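Local coordinates for protein U4/U6 snRNA-associated-splicing factor PRP24 (Saccharomyces cerevisiae, PDB 4N0T) that binds U6 snRNA through its RNA recognition motifs and works as a recycling factor of the spliceosome, annealing U6 with U4 snRNA, at residues K27-C32 / A51-A56; L194-F199 / E206-P211; V266-A271 / S275-T280. All blocks are in the same frame, centred on the assembly; numbering follows the deposited sequence.

Interaction 1: K27-C32 / A51-A56; sequences KYFKHC and ARIEFA
Phe29 lays one face of its ring under the end of Ile53. The Ile53 CD1 methyl sits 3.7 Å from the centroid of the Phe29 ring and 25° off the ring normal, a CH-pi contact over the face. The methyl is displaced toward the rim, and its closest ring atom is Phe29 CD2, 3.3 Å from Ile53 CD1. The opposite face of the same ring meets CD2 of Tyr28, its neighbour in the helix, so the ring is held between the two. The side chains of Phe29 and Ile53 cross at about a right angle. In Ile53, CG1 is anti to the carbonyl carbon (chi1 -54°), which carries CD1 to the Phe29 ring and leaves CG2 over one face of the Phe55 ring. Phe55 brings the CE1 side of its ring up to residues 29-32. Phe55 CE1 lies 3.9 Å from Cys32 CB, and Phe29 O comes to the ring edge, 4.0 Å from Phe55 CE1. No hydrogen bond joins the two segments. Without the ring, as with an alanine here, Ile53 CD1 would probably lose the face it rests on and a gap would open between helix and strand. Val13, Ile35 and Ala64 also border the Phe29 side chain. This is the apolar core of an RRM, here RRM 1, where helix 22-29 packs on the antiparallel sheet of a beta-alpha-beta-beta-alpha-beta fold.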
loop_
_atom_site.group_PDB
_atom_site.type_symbol
_atom_site.label_atom_id
_atom_site.label_comp_id
_atom_site.label_asym_id
_atom_site.label_seq_id
_atom_site.Cartn_x
_atom_site.Cartn_y
_atom_site.Cartn_z
ATOM N N LYS A 27 -11.581 -24.253 -19.029
ATOM C CA LYS A 27 -11.738 -25.496 -19.774
ATOM C C LYS A 27 -11.266 -25.371 -21.215
ATOM O O LYS A 27 -10.676 -26.306 -21.760
ATOM C CB LYS A 27 -13.192 -25.976 -19.733
ATOM C CG LYS A 27 -13.560 -26.708 -18.444
ATOM C CD LYS A 27 -15.011 -27.198 -18.453
ATOM C CE LYS A 27 -15.304 -28.101 -17.256
ATOM N NZ LYS A 27 -15.142 -27.380 -15.960
ATOM N N TYR A 28 -11.519 -24.220 -21.832
ATOM C CA TYR A 28 -11.103 -24.016 -23.215
ATOM C C TYR A 28 -9.576 -23.957 -23.341
ATOM O O TYR A 28 -9.013 -24.461 -24.313
ATOM C CB TYR A 28 -11.731 -22.754 -23.822
ATOM C CG TYR A 28 -11.447 -22.620 -25.305
ATOM C CD1 TYR A 28 -12.251 -23.252 -26.241
ATOM C CD2 TYR A 28 -10.364 -21.878 -25.767
ATOM C CE1 TYR A 28 -11.995 -23.145 -27.598
ATOM C CE2 TYR A 28 -10.098 -21.769 -27.128
ATOM C CZ TYR A 28 -10.923 -22.406 -28.033
ATOM O OH TYR A 28 -10.668 -22.304 -29.378
ATOM N N PHE A 29 -8.913 -23.356 -22.357
ATOM C CA PHE A 29 -7.476 -23.088 -22.470
ATOM C C PHE A 29 -6.577 -23.963 -21.591
ATOM O O PHE A 29 -5.351 -23.889 -21.699
ATOM C CB PHE A 29 -7.178 -21.613 -22.153
ATOM C CG PHE A 29 -7.587 -20.653 -23.238
ATOM C CD1 PHE A 29 -6.759 -20.421 -24.327
ATOM C CD2 PHE A 29 -8.791 -19.966 -23.159
ATOM C CE1 PHE A 29 -7.136 -19.534 -25.320
ATOM C CE2 PHE A 29 -9.161 -19.072 -24.146
ATOM C CZ PHE A 29 -8.337 -18.857 -25.222
ATOM N N LYS A 30 -7.153 -24.771 -20.708
ATOM C CA LYS A 30 -6.300 -25.468 -19.742
ATOM C C LYS A 30 -5.388 -26.534 -20.358
ATOM O O LYS A 30 -4.385 -26.905 -19.750
ATOM C CB LYS A 30 -7.081 -25.987 -18.522
ATOM C CG LYS A 30 -8.036 -27.151 -18.753
ATOM C CD LYS A 30 -8.821 -27.403 -17.456
ATOM C CE LYS A 30 -9.345 -28.827 -17.338
ATOM N NZ LYS A 30 -10.506 -29.078 -18.228
ATOM N N HIS A 31 -5.712 -26.991 -21.567
ATOM C CA HIS A 31 -4.807 -27.874 -22.311
ATOM C C HIS A 31 -3.570 -27.129 -22.834
ATOM O O HIS A 31 -2.559 -27.755 -23.168
ATOM C CB HIS A 31 -5.525 -28.564 -23.481
ATOM C CG HIS A 31 -6.471 -29.655 -23.071
ATOM N ND1 HIS A 31 -6.945 -29.789 -21.779
ATOM C CD2 HIS A 31 -7.031 -30.656 -23.782
ATOM C CE1 HIS A 31 -7.756 -30.829 -21.721
ATOM N NE2 HIS A 31 -7.829 -31.375 -22.921
ATOM N N CYS A 32 -3.643 -25.800 -22.911
ATOM C CA CYS A 32 -2.507 -25.011 -23.391
ATOM C C CYS A 32 -1.358 -25.031 -22.401
ATOM O O CYS A 32 -0.199 -24.832 -22.773
ATOM C CB CYS A 32 -2.910 -23.555 -23.634
ATOM S SG CYS A 32 -4.049 -23.333 -24.979
ATOM N N ALA A 51 -11.200 -11.732 -22.036
ATOM C CA ALA A 51 -10.568 -12.470 -20.945
ATOM C C ALA A 51 -9.089 -12.140 -20.853
ATOM O O ALA A 51 -8.420 -11.918 -21.865
ATOM C CB ALA A 51 -10.757 -13.976 -21.108
ATOM N N ARG A 52 -8.582 -12.103 -19.624
ATOM C CA ARG A 52 -7.157 -12.032 -19.379
ATOM C C ARG A 52 -6.770 -13.378 -18.792
ATOM O O ARG A 52 -7.389 -13.839 -17.834
ATOM C CB ARG A 52 -6.858 -10.917 -18.365
ATOM C CG ARG A 52 -5.443 -10.897 -17.851
ATOM C CD ARG A 52 -5.316 -9.846 -16.746
ATOM N NE ARG A 52 -3.952 -9.732 -16.259
ATOM C CZ ARG A 52 -3.443 -10.501 -15.305
ATOM N NH1 ARG A 52 -4.199 -11.428 -14.741
ATOM N NH2 ARG A 52 -2.189 -10.335 -14.910
ATOM N N ILE A 53 -5.770 -14.031 -19.378
ATOM C CA ILE A 53 -5.332 -15.330 -18.870
ATOM C C ILE A 53 -3.843 -15.267 -18.581
ATOM O O ILE A 53 -3.026 -15.027 -19.486
ATOM C CB ILE A 53 -5.629 -16.487 -19.866
ATOM C CG1 ILE A 53 -7.102 -16.491 -20.268
ATOM C CG2 ILE A 53 -5.262 -17.842 -19.244
ATOM C CD1 ILE A 53 -7.399 -17.478 -21.402
ATOM N N GLU A 54 -3.488 -15.449 -17.312
ATOM C CA GLU A 54 -2.090 -15.463 -16.921
ATOM C C GLU A 54 -1.653 -16.921 -16.807
ATOM O O GLU A 54 -2.162 -17.663 -15.958
ATOM C CB GLU A 54 -1.887 -14.739 -15.591
ATOM C CG GLU A 54 -0.432 -14.711 -15.160
ATOM C CD GLU A 54 -0.223 -13.992 -13.846
ATOM O OE1 GLU A 54 -1.196 -13.399 -13.328
ATOM O OE2 GLU A 54 0.917 -14.019 -13.335
ATOM N N PHE A 55 -0.730 -17.331 -17.672
ATOM C CA PHE A 55 -0.238 -18.708 -17.671
ATOM C C PHE A 55 0.946 -18.844 -16.731
ATOM O O PHE A 55 1.643 -17.872 -16.465
ATOM C CB PHE A 55 0.153 -19.142 -19.088
ATOM C CG PHE A 55 -1.027 -19.458 -19.950
ATOM C CD1 PHE A 55 -1.607 -20.721 -19.914
ATOM C CD2 PHE A 55 -1.583 -18.487 -20.768
ATOM C CE1 PHE A 55 -2.722 -21.022 -20.697
ATOM C CE2 PHE A 55 -2.688 -18.771 -21.547
ATOM C CZ PHE A 55 -3.262 -20.044 -21.514
ATOM N N ALA A 56 1.153 -20.056 -16.224
ATOM C CA ALA A 56 2.307 -20.333 -15.377
ATOM C C ALA A 56 3.616 -20.074 -16.117
ATOM O O ALA A 56 4.570 -19.553 -15.540
ATOM C CB ALA A 56 2.260 -21.763 -14.881
#

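Interaction 2: L194-F199 / E206-P211. With nucleotides of chain B.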
loop_
_atom_site.group_PDB
_atom_site.type_symbol
_atom_site.label_atom_id
_atom_site.label_comp_id
_atom_site.label_asym_id
_atom_site.label_seq_id
_atom_site.Cartn_x
_atom_site.Cartn_y
_atom_site.Cartn_z
ATOM N N LEU A 194 25.990 25.735 12.787
ATOM C CA LEU A 194 26.913 24.929 13.583
ATOM C C LEU A 194 26.949 23.481 13.104
ATOM O O LEU A 194 28.029 22.895 12.975
ATOM C CB LEU A 194 26.541 25.006 15.069
ATOM C CG LEU A 194 27.372 24.278 16.137
ATOM C CD1 LEU A 194 26.831 22.895 16.425
ATOM C CD2 LEU A 194 28.848 24.194 15.776
ATOM N N LEU A 195 25.777 22.920 12.815
ATOM C CA LEU A 195 25.693 21.546 12.327
ATOM C C LEU A 195 26.390 21.402 10.977
ATOM O O LEU A 195 27.153 20.450 10.763
ATOM C CB LEU A 195 24.232 21.089 12.232
ATOM C CG LEU A 195 23.574 21.023 13.610
ATOM C CD1 LEU A 195 22.092 20.681 13.513
ATOM C CD2 LEU A 195 24.304 20.002 14.499
ATOM N N ARG A 196 26.151 22.356 10.076
ATOM C CA ARG A 196 26.844 22.366 8.784
ATOM C C ARG A 196 28.352 22.418 8.971
ATOM O O ARG A 196 29.080 21.633 8.358
ATOM C CB ARG A 196 26.401 23.555 7.920
ATOM C CG ARG A 196 25.013 23.402 7.351
ATOM C CD ARG A 196 24.613 24.514 6.379
ATOM N NE ARG A 196 23.287 24.259 5.807
ATOM C CZ ARG A 196 23.079 23.518 4.723
ATOM N NH1 ARG A 196 24.110 22.964 4.092
ATOM N NH2 ARG A 196 21.845 23.327 4.271
ATOM N N GLU A 197 28.816 23.336 9.817
ATOM C CA GLU A 197 30.255 23.477 10.063
ATOM C C GLU A 197 30.857 22.191 10.616
ATOM O O GLU A 197 31.990 21.840 10.292
ATOM C CB GLU A 197 30.529 24.622 11.040
ATOM C CG GLU A 197 30.223 26.006 10.496
ATOM C CD GLU A 197 30.162 27.059 11.591
ATOM O OE1 GLU A 197 29.876 28.236 11.273
ATOM O OE2 GLU A 197 30.397 26.709 12.772
ATOM N N SER A 198 30.090 21.479 11.439
ATOM C CA SER A 198 30.623 20.304 12.121
ATOM C C SER A 198 30.625 19.054 11.255
ATOM O O SER A 198 31.400 18.125 11.499
ATOM C CB SER A 198 29.852 20.042 13.415
ATOM O OG SER A 198 29.982 21.140 14.307
ATOM N N PHE A 199 29.748 19.020 10.259
ATOM C CA PHE A 199 29.580 17.813 9.452
ATOM C C PHE A 199 29.975 17.930 7.973
ATOM O O PHE A 199 30.138 16.902 7.323
ATOM C CB PHE A 199 28.124 17.315 9.526
ATOM C CG PHE A 199 27.767 16.626 10.827
ATOM C CD1 PHE A 199 27.335 17.363 11.922
ATOM C CD2 PHE A 199 27.859 15.244 10.941
ATOM C CE1 PHE A 199 26.994 16.736 13.112
ATOM C CE2 PHE A 199 27.516 14.601 12.129
ATOM C CZ PHE A 199 27.081 15.350 13.216
ATOM N N GLU A 206 23.001 17.873 1.511
ATOM C CA GLU A 206 21.869 18.219 0.662
ATOM C C GLU A 206 20.801 19.020 1.420
ATOM O O GLU A 206 20.191 19.941 0.868
ATOM C CB GLU A 206 21.284 16.932 0.075
ATOM C CG GLU A 206 19.984 17.097 -0.700
ATOM C CD GLU A 206 19.334 15.761 -1.028
ATOM O OE1 GLU A 206 20.053 14.834 -1.460
ATOM O OE2 GLU A 206 18.101 15.636 -0.841
ATOM N N LYS A 207 20.574 18.680 2.688
ATOM C CA LYS A 207 19.440 19.247 3.410
ATOM C C LYS A 207 19.622 19.050 4.909
ATOM O O LYS A 207 20.190 18.044 5.335
ATOM C CB LYS A 207 18.141 18.570 2.953
ATOM C CG LYS A 207 16.862 19.284 3.378
ATOM C CD LYS A 207 15.611 18.611 2.765
ATOM C CE LYS A 207 14.336 19.399 3.084
ATOM N NZ LYS A 207 13.087 18.733 2.564
ATOM N N ILE A 208 19.148 20.012 5.696
ATOM C CA ILE A 208 19.106 19.867 7.151
ATOM C C ILE A 208 17.683 20.133 7.614
ATOM O O ILE A 208 17.078 21.145 7.235
ATOM C CB ILE A 208 20.121 20.811 7.853
ATOM C CG1 ILE A 208 21.546 20.375 7.509
ATOM C CG2 ILE A 208 19.926 20.768 9.352
ATOM C CD1 ILE A 208 22.618 21.206 8.134
ATOM N N ASN A 209 17.113 19.208 8.384
ATOM C CA ASN A 209 15.743 19.378 8.870
ATOM C C ASN A 209 15.731 19.425 10.391
ATOM O O ASN A 209 16.174 18.473 11.045
ATOM C CB ASN A 209 14.827 18.214 8.449
ATOM C CG ASN A 209 14.813 17.962 6.944
ATOM O OD1 ASN A 209 14.557 18.868 6.160
ATOM N ND2 ASN A 209 15.074 16.716 6.544
ATOM N N ILE A 210 15.210 20.509 10.956
ATOM C CA ILE A 210 15.123 20.630 12.401
ATOM C C ILE A 210 13.651 20.718 12.781
ATOM O O ILE A 210 12.980 21.687 12.439
ATOM C CB ILE A 210 15.889 21.871 12.903
ATOM C CG1 ILE A 210 17.394 21.710 12.624
ATOM C CG2 ILE A 210 15.635 22.091 14.397
ATOM C CD1 ILE A 210 18.228 22.976 12.836
ATOM N N PRO A 211 13.139 19.687 13.461
ATOM C CA PRO A 211 11.740 19.703 13.903
ATOM C C PRO A 211 11.444 20.979 14.698
ATOM O O PRO A 211 12.253 21.381 15.541
ATOM C CB PRO A 211 11.647 18.469 14.800
ATOM C CG PRO A 211 12.685 17.530 14.253
ATOM C CD PRO A 211 13.812 18.407 13.757
ATOM P P A B 15 8.135 17.787 8.531
ATOM O OP1 A B 15 7.667 19.180 8.320
ATOM O OP2 A B 15 7.178 16.701 8.794
ATOM O "O5'" A B 15 9.007 17.366 7.271
ATOM C "C5'" A B 15 10.016 18.218 6.756
ATOM C "C4'" A B 15 10.984 17.452 5.893
ATOM O "O4'" A B 15 11.569 16.362 6.654
ATOM C "C3'" A B 15 10.375 16.753 4.688
ATOM O "O3'" A B 15 10.129 17.638 3.616
ATOM C "C2'" A B 15 11.421 15.689 4.382
ATOM O "O2'" A B 15 12.564 16.274 3.766
ATOM C "C1'" A B 15 11.807 15.257 5.800
ATOM N N9 A B 15 10.958 14.144 6.246
ATOM C C8 A B 15 9.812 14.198 6.993
ATOM N N7 A B 15 9.278 13.015 7.211
ATOM C C5 A B 15 10.116 12.135 6.549
ATOM C C6 A B 15 10.080 10.739 6.399
ATOM N N6 A B 15 9.126 9.976 6.924
ATOM N N1 A B 15 11.073 10.167 5.690
ATOM C C2 A B 15 12.030 10.959 5.170
ATOM N N3 A B 15 12.167 12.289 5.230
ATOM C C4 A B 15 11.158 12.814 5.950
ATOM P P C B 14 7.902 13.058 12.006
ATOM O OP1 C B 14 6.849 13.334 13.029
ATOM O OP2 C B 14 7.613 12.116 10.885
ATOM O "O5'" C B 14 8.356 14.419 11.319
ATOM C "C5'" C B 14 8.613 15.592 12.087
ATOM C "C4'" C B 14 9.836 16.318 11.588
ATOM O "O4'" C B 14 10.996 15.472 11.788
ATOM C "C3'" C B 14 9.874 16.636 10.096
ATOM O "O3'" C B 14 9.176 17.817 9.754
ATOM C "C2'" C B 14 11.362 16.748 9.822
ATOM O "O2'" C B 14 11.860 17.988 10.321
ATOM C "C1'" C B 14 11.913 15.661 10.734
ATOM N N1 C B 14 12.177 14.360 10.069
ATOM C C2 C B 14 13.250 14.289 9.180
ATOM O O2 C B 14 13.887 15.324 8.911
ATOM N N3 C B 14 13.569 13.106 8.623
ATOM C C4 C B 14 12.873 12.007 8.919
ATOM N N4 C B 14 13.264 10.882 8.322
ATOM C C5 C B 14 11.779 12.031 9.840
ATOM C C6 C B 14 11.482 13.222 10.398
HETATM O O HOH W 1 22.381 22.364 1.845
#
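Ile208 meets Arg196 and Leu195 from the middle of segment 206-211, but the segment starts with a classic beta bulge, in which Glu206 and Lys207 both face Val227. At Glu206 the link to the helix is through water: one molecule accepts from Arg196 NH2 at 2.7 Å and gives a weak bond to Glu206 O. Lys207 points away from the helix. Its chain is extended beyond CG, and Lys207 NZ gives a hydrogen bond of 2.8 Å to O2' of A15 of chain B. Ile208 turns toward the helix and carries the packing. Ile208 CD1 lies 3.3 Å from Arg196 CG and also over one face of the guanidinium, toward its rim. Ile208 CD1 is also 4.4 Å from Leu195 CB. The polar end of Arg196 is held by a salt bridge from NE to Glu192. Asn209 again serves the RNA, with a weak bond of 3.0 Å from Asn209 ND2 to O2 of C14 of chain B. Ile210 turns back toward the helix and touches Leu190, while Pro211 CG rests 3.6 Å from O4' of C14 of chain B. Strand 205-209 is an outer strand of the RRM 3 sheet, between helix 192-199 on one side and RNA on the other, with strand 222-228 paired alongside.

Interaction 3: V266-A271 / S275-T280. With nucleotides of chain B.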
loop_
_atom_site.group_PDB
_atom_site.type_symbol
_atom_site.label_atom_id
_atom_site.label_comp_id
_atom_site.label_asym_id
_atom_site.label_seq_id
_atom_site.Cartn_x
_atom_site.Cartn_y
_atom_site.Cartn_z
ATOM N N VAL A 266 3.447 -0.805 17.230
ATOM C CA VAL A 266 2.488 -1.895 17.345
ATOM C C VAL A 266 3.004 -2.992 18.269
ATOM O O VAL A 266 2.253 -3.542 19.076
ATOM C CB VAL A 266 2.166 -2.483 15.954
ATOM C CG1 VAL A 266 1.470 -3.843 16.063
ATOM C CG2 VAL A 266 1.314 -1.499 15.172
ATOM N N LYS A 267 4.291 -3.307 18.151
ATOM C CA LYS A 267 4.908 -4.312 19.014
ATOM C C LYS A 267 4.780 -3.937 20.492
ATOM O O LYS A 267 4.533 -4.810 21.330
ATOM C CB LYS A 267 6.388 -4.509 18.642
ATOM C CG LYS A 267 6.579 -5.242 17.319
ATOM C CD LYS A 267 8.038 -5.208 16.851
ATOM C CE LYS A 267 8.978 -5.869 17.851
ATOM N NZ LYS A 267 10.395 -5.694 17.403
ATOM N N ARG A 268 4.927 -2.647 20.799
ATOM C CA ARG A 268 4.779 -2.144 22.174
ATOM C C ARG A 268 3.378 -2.431 22.692
ATOM O O ARG A 268 3.202 -2.846 23.841
ATOM C CB ARG A 268 5.017 -0.629 22.241
ATOM C CG ARG A 268 4.870 -0.054 23.653
ATOM C CD ARG A 268 4.761 1.467 23.679
ATOM N NE ARG A 268 3.494 1.944 23.125
ATOM C CZ ARG A 268 2.305 1.799 23.711
ATOM N NH1 ARG A 268 2.193 1.169 24.879
ATOM N NH2 ARG A 268 1.218 2.276 23.118
ATOM N N LEU A 269 2.383 -2.209 21.832
ATOM C CA LEU A 269 0.994 -2.486 22.178
ATOM C C LEU A 269 0.764 -3.963 22.423
ATOM O O LEU A 269 0.129 -4.339 23.411
ATOM C CB LEU A 269 0.051 -2.002 21.075
ATOM C CG LEU A 269 -0.730 -0.729 21.364
ATOM C CD1 LEU A 269 -1.824 -0.536 20.336
ATOM C CD2 LEU A 269 -1.315 -0.801 22.762
ATOM N N LEU A 270 1.266 -4.806 21.526
ATOM C CA LEU A 270 1.077 -6.247 21.649
ATOM C C LEU A 270 1.718 -6.800 22.927
ATOM O O LEU A 270 1.280 -7.816 23.466
ATOM C CB LEU A 270 1.617 -6.977 20.413
ATOM C CG LEU A 270 0.965 -6.643 19.062
ATOM C CD1 LEU A 270 1.721 -7.263 17.893
ATOM C CD2 LEU A 270 -0.500 -7.098 19.019
ATOM N N ALA A 271 2.750 -6.117 23.413
ATOM C CA ALA A 271 3.451 -6.542 24.625
ATOM C C ALA A 271 2.933 -5.846 25.882
ATOM O O ALA A 271 3.393 -6.141 26.988
ATOM C CB ALA A 271 4.952 -6.305 24.475
ATOM N N SER A 275 -3.379 -2.413 31.941
ATOM C CA SER A 275 -4.805 -2.668 31.780
ATOM C C SER A 275 -5.623 -1.413 31.472
ATOM O O SER A 275 -6.668 -1.512 30.824
ATOM C CB SER A 275 -5.370 -3.415 32.994
ATOM O OG SER A 275 -4.923 -2.845 34.209
ATOM N N LYS A 276 -5.164 -0.241 31.917
ATOM C CA LYS A 276 -5.846 1.003 31.557
ATOM C C LYS A 276 -5.792 1.193 30.043
ATOM O O LYS A 276 -6.754 1.664 29.430
ATOM C CB LYS A 276 -5.218 2.236 32.215
ATOM C CG LYS A 276 -4.623 2.068 33.607
ATOM C CD LYS A 276 -3.958 3.390 34.012
ATOM C CE LYS A 276 -2.754 3.205 34.928
ATOM N NZ LYS A 276 -3.132 3.083 36.363
ATOM N N GLU A 277 -4.657 0.834 29.446
ATOM C CA GLU A 277 -4.481 0.985 28.006
ATOM C C GLU A 277 -5.244 -0.094 27.240
ATOM O O GLU A 277 -5.955 0.204 26.279
ATOM C CB GLU A 277 -2.994 0.943 27.625
ATOM C CG GLU A 277 -2.746 1.174 26.135
ATOM C CD GLU A 277 -1.272 1.258 25.770
ATOM O OE1 GLU A 277 -0.941 2.051 24.863
ATOM O OE2 GLU A 277 -0.450 0.527 26.370
ATOM N N LEU A 278 -5.093 -1.341 27.675
ATOM C CA LEU A 278 -5.671 -2.478 26.965
ATOM C C LEU A 278 -7.195 -2.428 26.933
ATOM O O LEU A 278 -7.827 -2.887 25.976
ATOM C CB LEU A 278 -5.192 -3.801 27.579
ATOM C CG LEU A 278 -3.718 -4.159 27.348
ATOM C CD1 LEU A 278 -3.376 -5.536 27.900
ATOM C CD2 LEU A 278 -3.340 -4.077 25.871
ATOM N N GLU A 279 -7.792 -1.868 27.978
ATOM C CA GLU A 279 -9.246 -1.868 28.067
ATOM C C GLU A 279 -9.879 -0.813 27.154
ATOM O O GLU A 279 -11.094 -0.789 26.993
ATOM C CB GLU A 279 -9.711 -1.719 29.522
ATOM C CG GLU A 279 -9.439 -0.365 30.154
ATOM C CD GLU A 279 -9.872 -0.322 31.612
ATOM O OE1 GLU A 279 -9.950 -1.403 32.241
ATOM O OE2 GLU A 279 -10.140 0.789 32.124
ATOM N N THR A 280 -9.056 0.037 26.538
ATOM C CA THR A 280 -9.571 1.034 25.597
ATOM C C THR A 280 -9.521 0.555 24.138
ATOM O O THR A 280 -9.951 1.276 23.231
ATOM C CB THR A 280 -8.815 2.373 25.685
ATOM O OG1 THR A 280 -7.471 2.203 25.213
ATOM C CG2 THR A 280 -8.796 2.897 27.118
ATOM P P C B 29 8.913 -7.847 14.279
ATOM O OP1 C B 29 7.532 -7.951 14.808
ATOM O OP2 C B 29 10.027 -7.559 15.243
ATOM O "O5'" C B 29 9.275 -9.151 13.443
ATOM C "C5'" C B 29 9.100 -10.458 13.993
ATOM C "C4'" C B 29 8.582 -11.430 12.964
ATOM O "O4'" C B 29 7.285 -10.962 12.492
ATOM C "C3'" C B 29 9.447 -11.586 11.712
ATOM O "O3'" C B 29 9.238 -12.894 11.178
ATOM C "C2'" C B 29 8.814 -10.584 10.759
ATOM O "O2'" C B 29 9.083 -10.816 9.392
ATOM C "C1'" C B 29 7.338 -10.785 11.087
ATOM N N1 C B 29 6.461 -9.664 10.747
ATOM C C2 C B 29 5.264 -10.000 10.129
ATOM O O2 C B 29 5.048 -11.199 9.879
ATOM N N3 C B 29 4.394 -9.025 9.801
ATOM C C4 C B 29 4.696 -7.766 10.098
ATOM N N4 C B 29 3.797 -6.836 9.765
ATOM C C5 C B 29 5.912 -7.399 10.740
ATOM C C6 C B 29 6.771 -8.378 11.062
#
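A two-pronged salt bridge between Arg268 and Glu277 is the striking feature of this otherwise small contact. The guanidinium meets the carboxylate end-on, and the two planes are only 15° apart. Arg268 NH2 gives to Glu277 OE1 at 2.8 Å. Arg268 NH1 gives a nearly straight bond to Glu277 OE2 at 3.1 Å. Both oxygens use their syn lone pairs. A third, weak bond runs from Arg268 NH1 to Glu277 OE1. The arginine chain bends at chi3 (70°), which swings its end across to the glutamate. Ser272, in the turn between the segments, also bonds to Glu277 OE2, so that oxygen has two partners. The contact joins the end of helix 258-270 to the short helix 275-278, just ahead of strand 281-285, the central strand of the occluded RRM. Beside the carboxylate, Leu269 CD2 lies 3.6 Å from Glu277 OE1. Leu278 CD2 is 4.3 Å from Leu269 O. Leu269 also packs on Leu315, Ile324 and Ile326 of the sheet. Glu277 O accepts from both Thr280 N and Thr280 OG1, the latter at 2.7 Å. Arg268 also packs on a phosphate of the RNA, and Lys267 NZ bonds to OP2 of C29 of chain B at 2.9 Å.

From the N terminus, the three contacts come in series; none nests in or crosses another. Interaction 1 closes a loop of 18 residues that holds strand 35-42, tying helix 22-29 to strand 49-55 within RRM 1. Interaction 2 spans just six residues and joins a helix to the strand that follows it in RRM 3, where the RNA lies close by. Interaction 3 spans three residues and bridges two consecutive helices leading into the occluded RRM. Interactions 1 and 2 have centres 58 Å apart, on opposite sides of the chain's centre. Interactions 2 and 3 are closer, with nearest atoms about 20 Å apart, and helix 258-270 runs between their domains.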